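Local coordinates for transcriptional regulatory protein RcsB (Escherichia coli, PDB 5I4C) that acts as the DNA-binding response regulator of the Rcs phosphorelay, controlling transcription of genes for capsule synthesis, biofilm formation and cell division, here represented by its receiver domain, at residues V85-N90 with E104-K109; A9-I14 with I54-M59; N30-F35 with L48-L53; N2-I7 with I26-V31. All coordinates share one frame; numbering follows the deposited sequence. Where two conformers were deposited one is given.

Contact 1. Residues V85-N90 with E104-K109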
loop_
_atom_site.group_PDB
_atom_site.type_symbol
_atom_site.label_atom_id
_atom_site.label_comp_id
_atom_site.label_asym_id
_atom_site.label_seq_id
_atom_site.Cartn_x
_atom_site.Cartn_y
_atom_site.Cartn_z
ATOM N N VAL A 85 10.641 -5.684 -11.098
ATOM C CA VAL A 85 9.999 -4.379 -11.139
ATOM C C VAL A 85 8.542 -4.470 -10.654
ATOM O O VAL A 85 7.828 -5.320 -11.105
ATOM C CB VAL A 85 10.104 -3.756 -12.535
ATOM C CG1 VAL A 85 9.223 -2.527 -12.708
ATOM C CG2 VAL A 85 11.564 -3.348 -12.747
ATOM N N LEU A 86 8.155 -3.548 -9.779
ATOM C CA LEU A 86 6.782 -3.331 -9.332
ATOM C C LEU A 86 6.167 -2.234 -10.175
ATOM O O LEU A 86 6.732 -1.131 -10.249
ATOM C CB LEU A 86 6.771 -2.835 -7.860
ATOM C CG LEU A 86 7.359 -3.778 -6.810
ATOM C CD1 LEU A 86 7.410 -3.108 -5.425
ATOM C CD2 LEU A 86 6.540 -5.070 -6.811
ATOM N N THR A 87 5.058 -2.519 -10.832
ATOM C CA THR A 87 4.524 -1.568 -11.742
ATOM C C THR A 87 3.091 -1.184 -11.388
ATOM O O THR A 87 2.285 -1.987 -10.931
ATOM C CB THR A 87 4.702 -2.044 -13.197
ATOM O OG1 THR A 87 4.376 -0.945 -14.015
ATOM C CG2 THR A 87 3.866 -3.206 -13.524
ATOM N N MET A 88 2.776 0.069 -11.588
ATOM C CA MET A 88 1.445 0.537 -11.180
ATOM C C MET A 88 0.443 0.158 -12.241
ATOM O O MET A 88 -0.742 0.225 -11.998
ATOM C CB MET A 88 1.402 2.042 -10.844
ATOM C CG MET A 88 0.641 2.388 -9.516
ATOM S SD MET A 88 -0.382 1.112 -8.646
ATOM C CE MET A 88 -2.070 1.551 -9.133
ATOM N N ASN A 89 0.912 -0.211 -13.423
ATOM C CA ASN A 89 0.003 -0.675 -14.425
ATOM C C ASN A 89 0.694 -1.542 -15.504
ATOM O O ASN A 89 1.910 -1.641 -15.558
ATOM C CB ASN A 89 -0.676 0.536 -15.061
ATOM C CG ASN A 89 0.297 1.365 -15.895
ATOM O OD1 ASN A 89 0.925 0.858 -16.814
ATOM N ND2 ASN A 89 0.461 2.625 -15.530
ATOM N N ASN A 90 -0.114 -2.136 -16.377
ATOM C CA ASN A 90 0.343 -3.061 -17.436
ATOM C C ASN A 90 0.615 -2.270 -18.762
ATOM O O ASN A 90 0.437 -2.829 -19.873
ATOM C CB ASN A 90 -0.748 -4.162 -17.671
ATOM C CG ASN A 90 -0.435 -5.516 -17.032
ATOM O OD1 ASN A 90 0.664 -5.715 -16.489
ATOM N ND2 ASN A 90 -1.411 -6.471 -17.095
ATOM N N GLU A 104 14.331 -9.743 -14.582
ATOM C CA GLU A 104 13.817 -11.042 -14.323
ATOM C C GLU A 104 12.311 -11.087 -14.081
ATOM O O GLU A 104 11.675 -12.121 -14.298
ATOM C CB GLU A 104 14.565 -11.676 -13.153
ATOM C CG GLU A 104 15.950 -12.140 -13.529
ATOM C CD GLU A 104 16.960 -11.002 -13.688
ATOM O OE1 GLU A 104 16.736 -9.843 -13.263
ATOM O OE2 GLU A 104 17.993 -11.272 -14.285
ATOM N N GLY A 105 11.708 -9.992 -13.659
ATOM C CA GLY A 105 10.320 -10.082 -13.320
ATOM C C GLY A 105 9.674 -8.766 -13.324
ATOM O O GLY A 105 10.366 -7.720 -13.158
ATOM N N ILE A 106 8.367 -8.808 -13.588
ATOM C CA ILE A 106 7.498 -7.648 -13.488
ATOM C C ILE A 106 6.257 -8.088 -12.746
ATOM O O ILE A 106 5.668 -9.079 -13.082
ATOM C CB ILE A 106 7.086 -7.036 -14.876
ATOM C CG1 ILE A 106 8.306 -6.504 -15.600
ATOM C CG2 ILE A 106 6.104 -5.899 -14.629
ATOM C CD1 ILE A 106 8.064 -6.208 -17.050
ATOM N N VAL A 107 5.879 -7.353 -11.723
ATOM C CA VAL A 107 4.688 -7.673 -10.897
ATOM C C VAL A 107 3.860 -6.434 -10.758
ATOM O O VAL A 107 4.417 -5.386 -10.449
ATOM C CB VAL A 107 5.164 -8.106 -9.494
ATOM C CG1 VAL A 107 4.015 -8.165 -8.457
ATOM C CG2 VAL A 107 5.838 -9.467 -9.637
ATOM N N LEU A 108 2.552 -6.553 -10.889
ATOM C CA LEU A 108 1.695 -5.417 -10.626
ATOM C C LEU A 108 1.746 -5.131 -9.149
ATOM O O LEU A 108 1.461 -5.999 -8.332
ATOM C CB LEU A 108 0.270 -5.641 -11.059
ATOM C CG LEU A 108 0.092 -5.970 -12.510
ATOM C CD1 LEU A 108 -1.389 -6.263 -12.825
ATOM C CD2 LEU A 108 0.610 -4.789 -13.293
ATOM N N LYS A 109 2.132 -3.904 -8.819
ATOM C CA LYS A 109 2.375 -3.532 -7.437
ATOM C C LYS A 109 1.174 -3.863 -6.564
ATOM O O LYS A 109 1.297 -4.376 -5.446
ATOM C CB LYS A 109 2.668 -2.022 -7.377
ATOM C CG LYS A 109 3.114 -1.569 -6.008
ATOM C CD LYS A 109 3.086 -0.057 -5.806
ATOM C CE LYS A 109 4.180 0.547 -6.569
ATOM N NZ LYS A 109 4.523 1.868 -6.039
#

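Contact 2. Residues A9-I14 with I54-M59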
loop_
_atom_site.group_PDB
_atom_site.type_symbol
_atom_site.label_atom_id
_atom_site.label_comp_id
_atom_site.label_asym_id
_atom_site.label_seq_id
_atom_site.Cartn_x
_atom_site.Cartn_y
_atom_site.Cartn_z
ATOM N N ALA A 9 12.153 -1.996 -2.495
ATOM C CA ALA A 9 12.307 -0.567 -2.633
ATOM C C ALA A 9 11.068 0.063 -3.241
ATOM O O ALA A 9 10.578 -0.369 -4.301
ATOM C CB ALA A 9 13.542 -0.242 -3.457
ATOM N N ASP A 10 10.498 1.006 -2.495
ATOM C CA ASP A 10 9.288 1.736 -2.923
ATOM C C ASP A 10 9.175 2.965 -2.078
ATOM O O ASP A 10 9.484 2.909 -0.884
ATOM C CB ASP A 10 8.034 0.910 -2.747
ATOM C CG ASP A 10 6.827 1.498 -3.552
ATOM O OD1 ASP A 10 6.629 1.159 -4.705
ATOM O OD2 ASP A 10 6.071 2.297 -3.060
ATOM N N ASP A 11 8.690 4.047 -2.637
ATOM C CA ASP A 11 8.610 5.259 -1.786
ATOM C C ASP A 11 7.315 5.331 -0.980
ATOM O O ASP A 11 7.041 6.363 -0.427
ATOM C CB ASP A 11 8.905 6.544 -2.574
ATOM C CG ASP A 11 7.904 6.809 -3.656
ATOM O OD1 ASP A 11 7.371 5.807 -4.204
ATOM O OD2 ASP A 11 7.689 8.014 -3.964
ATOM N N HIS A 12 6.522 4.245 -0.929
ATOM C CA HIS A 12 5.299 4.230 -0.143
ATOM C C HIS A 12 5.463 3.243 1.001
ATOM O O HIS A 12 5.582 2.052 0.741
ATOM C CB HIS A 12 4.117 3.839 -1.025
ATOM C CG HIS A 12 3.595 4.959 -1.847
ATOM N ND1 HIS A 12 3.787 5.021 -3.203
ATOM C CD2 HIS A 12 2.973 6.094 -1.504
ATOM C CE1 HIS A 12 3.226 6.117 -3.671
ATOM N NE2 HIS A 12 2.745 6.797 -2.649
ATOM N N PRO A 13 5.509 3.727 2.259
ATOM C CA PRO A 13 5.757 2.831 3.375
ATOM C C PRO A 13 4.725 1.711 3.440
ATOM O O PRO A 13 5.077 0.603 3.734
ATOM C CB PRO A 13 5.675 3.748 4.587
ATOM C CG PRO A 13 6.177 5.022 4.059
ATOM C CD PRO A 13 5.656 5.125 2.658
ATOM N N ILE A 14 3.453 1.971 3.119
ATOM C CA ILE A 14 2.482 0.871 3.166
ATOM C C ILE A 14 2.734 -0.227 2.135
ATOM O O ILE A 14 2.293 -1.325 2.354
ATOM C CB ILE A 14 0.997 1.370 3.122
ATOM C CG1 ILE A 14 0.076 0.399 3.907
ATOM C CG2 ILE A 14 0.567 1.583 1.731
ATOM C CD1 ILE A 14 -1.178 1.066 4.375
ATOM N N ILE A 54 13.600 -6.008 -5.525
ATOM C CA ILE A 54 12.198 -5.789 -5.848
ATOM C C ILE A 54 11.923 -4.285 -5.744
ATOM O O ILE A 54 11.919 -3.731 -4.647
ATOM C CB ILE A 54 11.289 -6.589 -4.921
ATOM C CG1 ILE A 54 11.685 -8.056 -4.960
ATOM C CG2 ILE A 54 9.830 -6.405 -5.305
ATOM C CD1 ILE A 54 11.081 -8.885 -3.851
ATOM N N THR A 55 11.690 -3.653 -6.867
ATOM C CA THR A 55 11.741 -2.228 -6.886
ATOM C C THR A 55 10.647 -1.552 -7.743
ATOM O O THR A 55 10.298 -1.997 -8.842
ATOM C CB THR A 55 13.144 -1.695 -7.332
ATOM O OG1 THR A 55 13.214 -0.266 -7.119
ATOM C CG2 THR A 55 13.404 -1.932 -8.874
ATOM N N ASP A 56 10.099 -0.479 -7.199
ATOM C CA ASP A 56 9.302 0.484 -7.954
ATOM C C ASP A 56 10.230 1.293 -8.914
ATOM O O ASP A 56 11.425 1.418 -8.654
ATOM C CB ASP A 56 8.654 1.456 -6.987
ATOM C CG ASP A 56 7.588 2.291 -7.645
ATOM O OD1 ASP A 56 6.572 1.751 -8.118
ATOM O OD2 ASP A 56 7.776 3.485 -7.692
ATOM N N LEU A 57 9.699 1.783 -10.015
ATOM C CA LEU A 57 10.478 2.610 -10.935
ATOM C C LEU A 57 10.311 4.125 -10.772
ATOM O O LEU A 57 10.911 4.862 -11.543
ATOM C CB LEU A 57 10.118 2.224 -12.337
ATOM C CG LEU A 57 10.518 0.803 -12.793
ATOM C CD1 LEU A 57 10.080 0.623 -14.227
ATOM C CD2 LEU A 57 12.016 0.575 -12.661
ATOM N N SER A 58 9.544 4.580 -9.776
ATOM C CA SER A 58 9.254 5.989 -9.585
ATOM C C SER A 58 9.666 6.642 -8.254
ATOM O O SER A 58 9.065 7.645 -7.848
ATOM C CB SER A 58 7.724 6.191 -9.743
ATOM O OG SER A 58 7.481 6.284 -11.139
ATOM N N MET A 59 10.703 6.173 -7.625
ATOM C CA MET A 59 11.106 6.684 -6.315
ATOM C C MET A 59 11.973 7.872 -6.445
ATOM O O MET A 59 12.663 8.007 -7.449
ATOM C CB MET A 59 11.966 5.661 -5.639
ATOM C CG MET A 59 11.254 4.378 -5.272
ATOM S SD MET A 59 12.411 3.333 -4.366
ATOM C CE MET A 59 13.748 3.217 -5.590
HETATM O O HOH W 1 6.328 5.190 -6.771
#

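Contact 3. Residues N30-F35 with L48-L53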
loop_
_atom_site.group_PDB
_atom_site.type_symbol
_atom_site.label_atom_id
_atom_site.label_comp_id
_atom_site.label_asym_id
_atom_site.label_seq_id
_atom_site.Cartn_x
_atom_site.Cartn_y
_atom_site.Cartn_z
ATOM N N ASN A 30 14.189 -14.004 2.774
ATOM C CA ASN A 30 14.574 -13.078 3.823
ATOM C C ASN A 30 14.722 -11.714 3.210
ATOM O O ASN A 30 15.453 -11.537 2.222
ATOM C CB ASN A 30 15.896 -13.481 4.485
ATOM C CG ASN A 30 15.795 -14.824 5.131
ATOM O OD1 ASN A 30 16.385 -15.785 4.665
ATOM N ND2 ASN A 30 14.953 -14.931 6.140
ATOM N N VAL A 31 14.024 -10.766 3.802
ATOM C CA VAL A 31 14.159 -9.361 3.498
ATOM C C VAL A 31 15.345 -8.820 4.253
ATOM O O VAL A 31 15.314 -8.768 5.475
ATOM C CB VAL A 31 12.890 -8.580 3.873
ATOM C CG1 VAL A 31 13.075 -7.115 3.584
ATOM C CG2 VAL A 31 11.726 -9.144 3.118
ATOM N N VAL A 32 16.377 -8.434 3.511
ATOM C CA VAL A 32 17.620 -7.914 4.034
ATOM C C VAL A 32 17.673 -6.369 3.929
ATOM O O VAL A 32 18.588 -5.738 4.475
ATOM C CB VAL A 32 18.874 -8.587 3.410
ATOM C CG1 VAL A 32 18.809 -10.080 3.629
ATOM C CG2 VAL A 32 19.035 -8.347 1.912
ATOM N N GLY A 33 16.713 -5.735 3.267
ATOM C CA GLY A 33 16.694 -4.267 3.251
ATOM C C GLY A 33 15.450 -3.713 2.653
ATOM O O GLY A 33 14.833 -4.369 1.794
ATOM N N GLU A 34 15.081 -2.523 3.120
ATOM C CA GLU A 34 14.005 -1.763 2.544
ATOM C C GLU A 34 14.483 -0.331 2.314
ATOM O O GLU A 34 15.007 0.263 3.258
ATOM C CB GLU A 34 12.846 -1.659 3.522
ATOM C CG GLU A 34 12.430 -3.006 4.017
ATOM C CD GLU A 34 11.137 -2.915 4.824
ATOM O OE1 GLU A 34 10.740 -1.786 5.199
ATOM O OE2 GLU A 34 10.546 -3.959 5.121
ATOM N N PHE A 35 14.188 0.230 1.149
ATOM C CA PHE A 35 14.524 1.591 0.810
ATOM C C PHE A 35 13.377 2.353 0.176
ATOM O O PHE A 35 12.462 1.746 -0.390
ATOM C CB PHE A 35 15.698 1.499 -0.191
ATOM C CG PHE A 35 16.871 0.814 0.392
ATOM C CD1 PHE A 35 17.733 1.529 1.191
ATOM C CD2 PHE A 35 17.092 -0.547 0.196
ATOM C CE1 PHE A 35 18.805 0.902 1.775
ATOM C CE2 PHE A 35 18.154 -1.198 0.821
ATOM C CZ PHE A 35 19.029 -0.448 1.592
ATOM N N LEU A 48 24.900 -5.579 1.634
ATOM C CA LEU A 48 23.796 -6.496 1.959
ATOM C C LEU A 48 23.996 -7.615 0.951
ATOM O O LEU A 48 24.240 -7.337 -0.208
ATOM C CB LEU A 48 22.441 -5.796 1.681
ATOM C CG LEU A 48 22.179 -4.510 2.475
ATOM C CD1 LEU A 48 20.846 -3.908 2.057
ATOM C CD2 LEU A 48 22.165 -4.831 3.955
ATOM N N ASP A 49 23.883 -8.854 1.346
ATOM C CA ASP A 49 24.201 -9.944 0.422
ATOM C C ASP A 49 22.893 -10.350 -0.334
ATOM O O ASP A 49 22.449 -11.488 -0.265
ATOM C CB ASP A 49 24.884 -11.082 1.208
ATOM C CG ASP A 49 26.373 -10.764 1.586
ATOM O OD1 ASP A 49 26.896 -9.639 1.338
ATOM O OD2 ASP A 49 27.035 -11.676 2.114
ATOM N N ALA A 50 22.326 -9.388 -1.069
ATOM C CA ALA A 50 21.037 -9.486 -1.728
ATOM C C ALA A 50 21.117 -10.331 -2.995
ATOM O O ALA A 50 22.082 -10.212 -3.752
ATOM C CB ALA A 50 20.550 -8.091 -2.117
ATOM N N HIS A 51 20.099 -11.134 -3.241
ATOM C CA HIS A 51 19.972 -11.903 -4.497
ATOM C C HIS A 51 19.051 -11.252 -5.534
ATOM O O HIS A 51 19.254 -11.337 -6.742
ATOM C CB HIS A 51 19.530 -13.338 -4.174
ATOM C CG HIS A 51 20.454 -14.028 -3.243
ATOM N ND1 HIS A 51 20.021 -14.803 -2.211
ATOM C CD2 HIS A 51 21.811 -14.014 -3.160
ATOM C CE1 HIS A 51 21.059 -15.265 -1.536
ATOM N NE2 HIS A 51 22.162 -14.777 -2.073
ATOM N N VAL A 52 18.029 -10.569 -5.048
ATOM C CA VAL A 52 16.972 -10.032 -5.854
ATOM C C VAL A 52 16.651 -8.645 -5.304
ATOM O O VAL A 52 16.544 -8.471 -4.093
ATOM C CB VAL A 52 15.668 -10.885 -5.731
ATOM C CG1 VAL A 52 14.592 -10.380 -6.705
ATOM C CG2 VAL A 52 15.976 -12.279 -6.124
ATOM N N LEU A 53 16.537 -7.720 -6.201
ATOM C CA LEU A 53 15.960 -6.421 -5.901
ATOM C C LEU A 53 14.532 -6.338 -6.421
ATOM O O LEU A 53 14.314 -6.545 -7.619
ATOM C CB LEU A 53 16.784 -5.342 -6.540
ATOM C CG LEU A 53 16.146 -3.954 -6.397
ATOM C CD1 LEU A 53 15.959 -3.410 -4.993
ATOM C CD2 LEU A 53 16.890 -3.026 -7.264
#

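Contact 4. Residues N2-I7 with I26-V31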
loop_
_atom_site.group_PDB
_atom_site.type_symbol
_atom_site.label_atom_id
_atom_site.label_comp_id
_atom_site.label_asym_id
_atom_site.label_seq_id
_atom_site.Cartn_x
_atom_site.Cartn_y
_atom_site.Cartn_z
ATOM N N ASN A 2 18.582 -22.464 -1.987
ATOM C CA ASN A 2 17.193 -22.413 -1.454
ATOM C C ASN A 2 16.845 -21.029 -0.826
ATOM O O ASN A 2 15.847 -20.417 -1.187
ATOM C CB ASN A 2 17.036 -23.513 -0.418
ATOM C CG ASN A 2 15.599 -23.784 -0.051
ATOM O OD1 ASN A 2 14.660 -23.201 -0.591
ATOM N ND2 ASN A 2 15.419 -24.704 0.868
ATOM N N ASN A 3 17.658 -20.557 0.117
ATOM C CA ASN A 3 17.461 -19.248 0.721
ATOM C C ASN A 3 17.650 -18.084 -0.261
ATOM O O ASN A 3 18.631 -18.022 -0.993
ATOM C CB ASN A 3 18.393 -19.055 1.899
ATOM C CG ASN A 3 17.748 -18.250 2.963
ATOM O OD1 ASN A 3 17.155 -18.806 3.898
ATOM N ND2 ASN A 3 17.752 -16.949 2.790
ATOM N N MET A 4 16.711 -17.151 -0.261
ATOM C CA MET A 4 16.808 -15.997 -1.118
ATOM C C MET A 4 16.728 -14.697 -0.305
ATOM O O MET A 4 15.752 -14.449 0.403
ATOM C CB MET A 4 15.719 -16.087 -2.156
ATOM C CG MET A 4 15.767 -15.011 -3.221
ATOM S SD MET A 4 14.382 -15.280 -4.368
ATOM C CE MET A 4 14.950 -16.644 -5.376
ATOM N N ASN A 5 17.756 -13.844 -0.440
ATOM C CA ASN A 5 17.788 -12.564 0.243
ATOM C C ASN A 5 17.321 -11.541 -0.730
ATOM O O ASN A 5 17.848 -11.486 -1.884
ATOM C CB ASN A 5 19.171 -12.212 0.697
ATOM C CG ASN A 5 19.645 -13.091 1.814
ATOM O OD1 ASN A 5 18.842 -13.653 2.574
ATOM N ND2 ASN A 5 20.953 -13.239 1.910
ATOM N N VAL A 6 16.343 -10.754 -0.300
ATOM C CA VAL A 6 15.707 -9.742 -1.170
ATOM C C VAL A 6 15.757 -8.376 -0.529
ATOM O O VAL A 6 15.743 -8.235 0.689
ATOM C CB VAL A 6 14.256 -10.164 -1.618
ATOM C CG1 VAL A 6 14.169 -11.650 -2.060
ATOM C CG2 VAL A 6 13.225 -9.934 -0.535
ATOM N N ILE A 7 15.853 -7.337 -1.369
ATOM C CA ILE A 7 15.721 -5.938 -0.941
ATOM C C ILE A 7 14.430 -5.455 -1.557
ATOM O O ILE A 7 14.124 -5.829 -2.703
ATOM C CB ILE A 7 16.900 -5.098 -1.487
ATOM C CG1 ILE A 7 18.198 -5.544 -0.847
ATOM C CG2 ILE A 7 16.665 -3.636 -1.296
ATOM C CD1 ILE A 7 19.373 -4.770 -1.354
ATOM N N ILE A 26 6.997 -16.726 3.925
ATOM C CA ILE A 26 7.802 -17.598 3.083
ATOM C C ILE A 26 9.126 -17.842 3.733
ATOM O O ILE A 26 9.972 -16.953 3.825
ATOM C CB ILE A 26 8.031 -16.948 1.743
ATOM C CG1 ILE A 26 6.649 -16.675 1.147
ATOM C CG2 ILE A 26 8.919 -17.830 0.859
ATOM C CD1 ILE A 26 6.780 -15.817 -0.063
ATOM N N GLU A 27 9.261 -19.069 4.226
ATOM C CA GLU A 27 10.394 -19.514 5.028
ATOM C C GLU A 27 11.703 -19.207 4.304
ATOM O O GLU A 27 12.617 -18.740 4.919
ATOM C CB GLU A 27 10.300 -21.049 5.397
ATOM C CG GLU A 27 9.721 -21.944 4.261
ATOM C CD GLU A 27 10.271 -23.388 4.123
ATOM O OE1 GLU A 27 10.459 -23.826 2.943
ATOM O OE2 GLU A 27 10.473 -24.102 5.153
ATOM N N TRP A 28 11.774 -19.396 3.003
ATOM C CA TRP A 28 13.058 -19.364 2.329
ATOM C C TRP A 28 13.425 -17.970 1.800
ATOM O O TRP A 28 14.477 -17.813 1.217
ATOM C CB TRP A 28 13.144 -20.423 1.220
ATOM C CG TRP A 28 11.957 -20.451 0.373
ATOM C CD1 TRP A 28 10.825 -21.151 0.603
ATOM C CD2 TRP A 28 11.763 -19.748 -0.840
ATOM N NE1 TRP A 28 9.919 -20.913 -0.387
ATOM C CE2 TRP A 28 10.474 -20.054 -1.292
ATOM C CE3 TRP A 28 12.563 -18.910 -1.599
ATOM C CZ2 TRP A 28 9.950 -19.547 -2.466
ATOM C CZ3 TRP A 28 12.039 -18.387 -2.774
ATOM C CH2 TRP A 28 10.740 -18.699 -3.194
ATOM N N VAL A 29 12.571 -16.993 2.026
ATOM C CA VAL A 29 12.801 -15.595 1.601
ATOM C C VAL A 29 13.093 -14.768 2.820
ATOM O O VAL A 29 12.322 -14.793 3.747
ATOM C CB VAL A 29 11.574 -15.013 0.844
ATOM C CG1 VAL A 29 11.738 -13.535 0.605
ATOM C CG2 VAL A 29 11.401 -15.701 -0.489
ATOM N N ASN A 30 14.189 -14.004 2.774
ATOM C CA ASN A 30 14.574 -13.078 3.823
ATOM C C ASN A 30 14.722 -11.714 3.210
ATOM O O ASN A 30 15.453 -11.537 2.222
ATOM C CB ASN A 30 15.896 -13.481 4.485
ATOM C CG ASN A 30 15.795 -14.824 5.131
ATOM O OD1 ASN A 30 16.385 -15.785 4.665
ATOM N ND2 ASN A 30 14.953 -14.931 6.140
ATOM N N VAL A 31 14.024 -10.766 3.802
ATOM C CA VAL A 31 14.159 -9.361 3.498
ATOM C C VAL A 31 15.345 -8.820 4.253
ATOM O O VAL A 31 15.314 -8.768 5.475
ATOM C CB VAL A 31 12.890 -8.580 3.873
ATOM C CG1 VAL A 31 13.075 -7.115 3.584
ATOM C CG2 VAL A 31 11.726 -9.144 3.118
#

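Contact 1. Residues V85-N90 with E104-K109
T87 and L108 meet through methyl groups: T87 CG2 lies 3.6 Å from L108 CD2, and the same T87 methyl reaches I106 CG2 at 3.7 Å, each pair crossing at a slant. With T87 OG1 swung anti to the main-chain N (chi1 -169°), CG2 sits between N and C, against the neighbouring strand. OG1 meanwhile donates in the carbonyl plane to a lone pair of N89 O, 3.0 Å away, tying the threonine to its own loop. V85 and I106 share one face of the sheet, where I106 packs on L95, V98 and L99 of helix 92-99. L86 and V107 share the other, L86 CD2 standing 4.3 Å from V107 CB, between helices 13-23 and 112-124. A parallel ladder joins the backbones, from V85 N to G105 O at 2.9 Å through to K109 N on T87 O, also 2.9 Å. K109 leaves this last rung with CB 3.6 Å from T87 O. Its chain runs extended until a bend at chi3 (-72°), and NZ ends in salt bridges with D10 and D56. The arrangement is the closing beta-alpha-beta unit of a receiver domain, with a threonine and a lysine at the C-terminal edge of the sheet beside the predicted phosphorylation site.

Contact 2. Residues A9-I14 with I54-M59
D10 crosses the D56 side chain at a slant, its OD1 3.1 Å from D56 CB, and the two carboxylate planes are turned 62° apart. Followed outward, D56 runs alongside that one oxygen for most of its length. From CB the chain goes to CG, anti to the backbone N (chi1 -168°) and 3.3 Å from D10 OD1; D56 OD1 then comes within 3.5 Å of D10 OD1, a repulsion probably offset by K109, whose NZ bridges both OD1 atoms. Only OD2 turns to other partners: it takes S58 N at 2.9 Å from above the carboxylate plane, an Asx turn. A water 2.8 Å from D11 OD1 lies toward D56 OD2 too, though its separation from D56 is too short to be trusted. D10 makes a second Asx turn, OD2 receiving H12 N just before helix 13-23. Under the acidic group, M59 lines the backbone of 9-11: M59 SD sits 3.5 Å from D10 N and 3.9 Å from A9 CB, and CG faces D11 N. A parallel A9-T55 bridge, with D56 N on A9 O at 2.9 Å, holds the two backbones side by side just where the aspartates project. This is the acidic pocket of CheY-like receiver domains, with D56 the predicted phosphoacceptor.

Contact 3. Residues N30-F35 with L48-L53
L48 presses into the angle between F35 and the V32 carbonyl, the close-fitting part of this contact. L48 CD1 lies 3.9 Å from F35 CZ, at the edge of the ring and in its plane, and the two side chains advance on each other from opposite directions. The leucine methyls also share V32 O: CD1 is 3.8 Å from that oxygen and CD2 3.7 Å. With L48 CG anti to its carbonyl carbon (chi1 -60°), both branches are carried onto strand 29-35, one close to G33 CA as well. F35 also packs on A40, L41 and N44 of helix 38-44. Around the V32 side chain the fit slackens. V32 CG2 is 4.3 Å from L48 CB and equally 4.3 Å from A50 CB, and every residue that touches here is partly exposed, meeting its partner by van der Waals contact alone. On either side of A50 in sequence, the exposed D49 and H51 bond instead to N5 of strand 4-9, D49 through its carbonyl and H51 through ND1. I7 of that same strand packs on F35, L48 and A50. The contact thus spans the strand lying between its two segments, as expected for the beta-alpha-beta crossover from strand 29-35 through helix 38-44 to strand 52-56, which gives the 2-1-3 strand order of the receiver fold.

Contact 4. Residues N2-I7 with I26-V31
The first beta-alpha-beta unit of the receiver domain closes where M4, N5 and V6 pair with V29, N30 and V31, two parallel strands that follow each other through helix 13-23 and whose axes diverge by 34°. The ladder starts within the type I turn I26-V29, with M4 N on W28 O, and continues through N30 N to M4 O and V6 N to N30 O. On the face carrying M4 and V6, the contacts are apolar. V6 CG2 lies 4.0 Å from V31 CG2 and 4.1 Å from V29 CG1, crossing the V29 side chain at about a right angle, and V52 and I54 of the next strand pack against V6. M4 SD comes to the edge of the W28 ring, near its plane and 4.2 Å from CZ3, and M4 also packs on L120 and Q124 of helix 112-124. W28 holds CG between its backbone N and carbonyl carbon (chi1 46°), laying one ring face over I26 CG2 and V29 CG2. At the N-terminal end, the poorly ordered N2 brings its carbonyl oxygen within 3.6 Å of W28 CE3. The other face is polar. N5 OD1 stands 3.5 Å from N30 CB. Beside it, the N3 and N30 amides lie nearly coplanar, 12° apart, and N3 ND2 donates in plane to N30 OD1 at 2.6 Å.

Overall arrangement
All four contacts lie on the parallel five-stranded sheet of one receiver domain, ordered 29-35, 4-9, 52-56, 82-87, 105-108. Contacts 3 and 4 share N30 and V31 and sit about 8 Å apart between centres, toward the edge formed by strand 29-35. Contact 1 forms the opposite edge, about 19 Å from contact 4. Contact 2 lies between, its centre about 11 Å from contact 1 and 13 Å from contact 3. Along the chain contacts 2 and 4 interleave, while contact 1 opens only after the other three have closed. Contacts 1 and 2 meet in the acidic pocket and both touch the second subunit, so in this assembly the predicted phosphorylation site probably lies near the subunit interface.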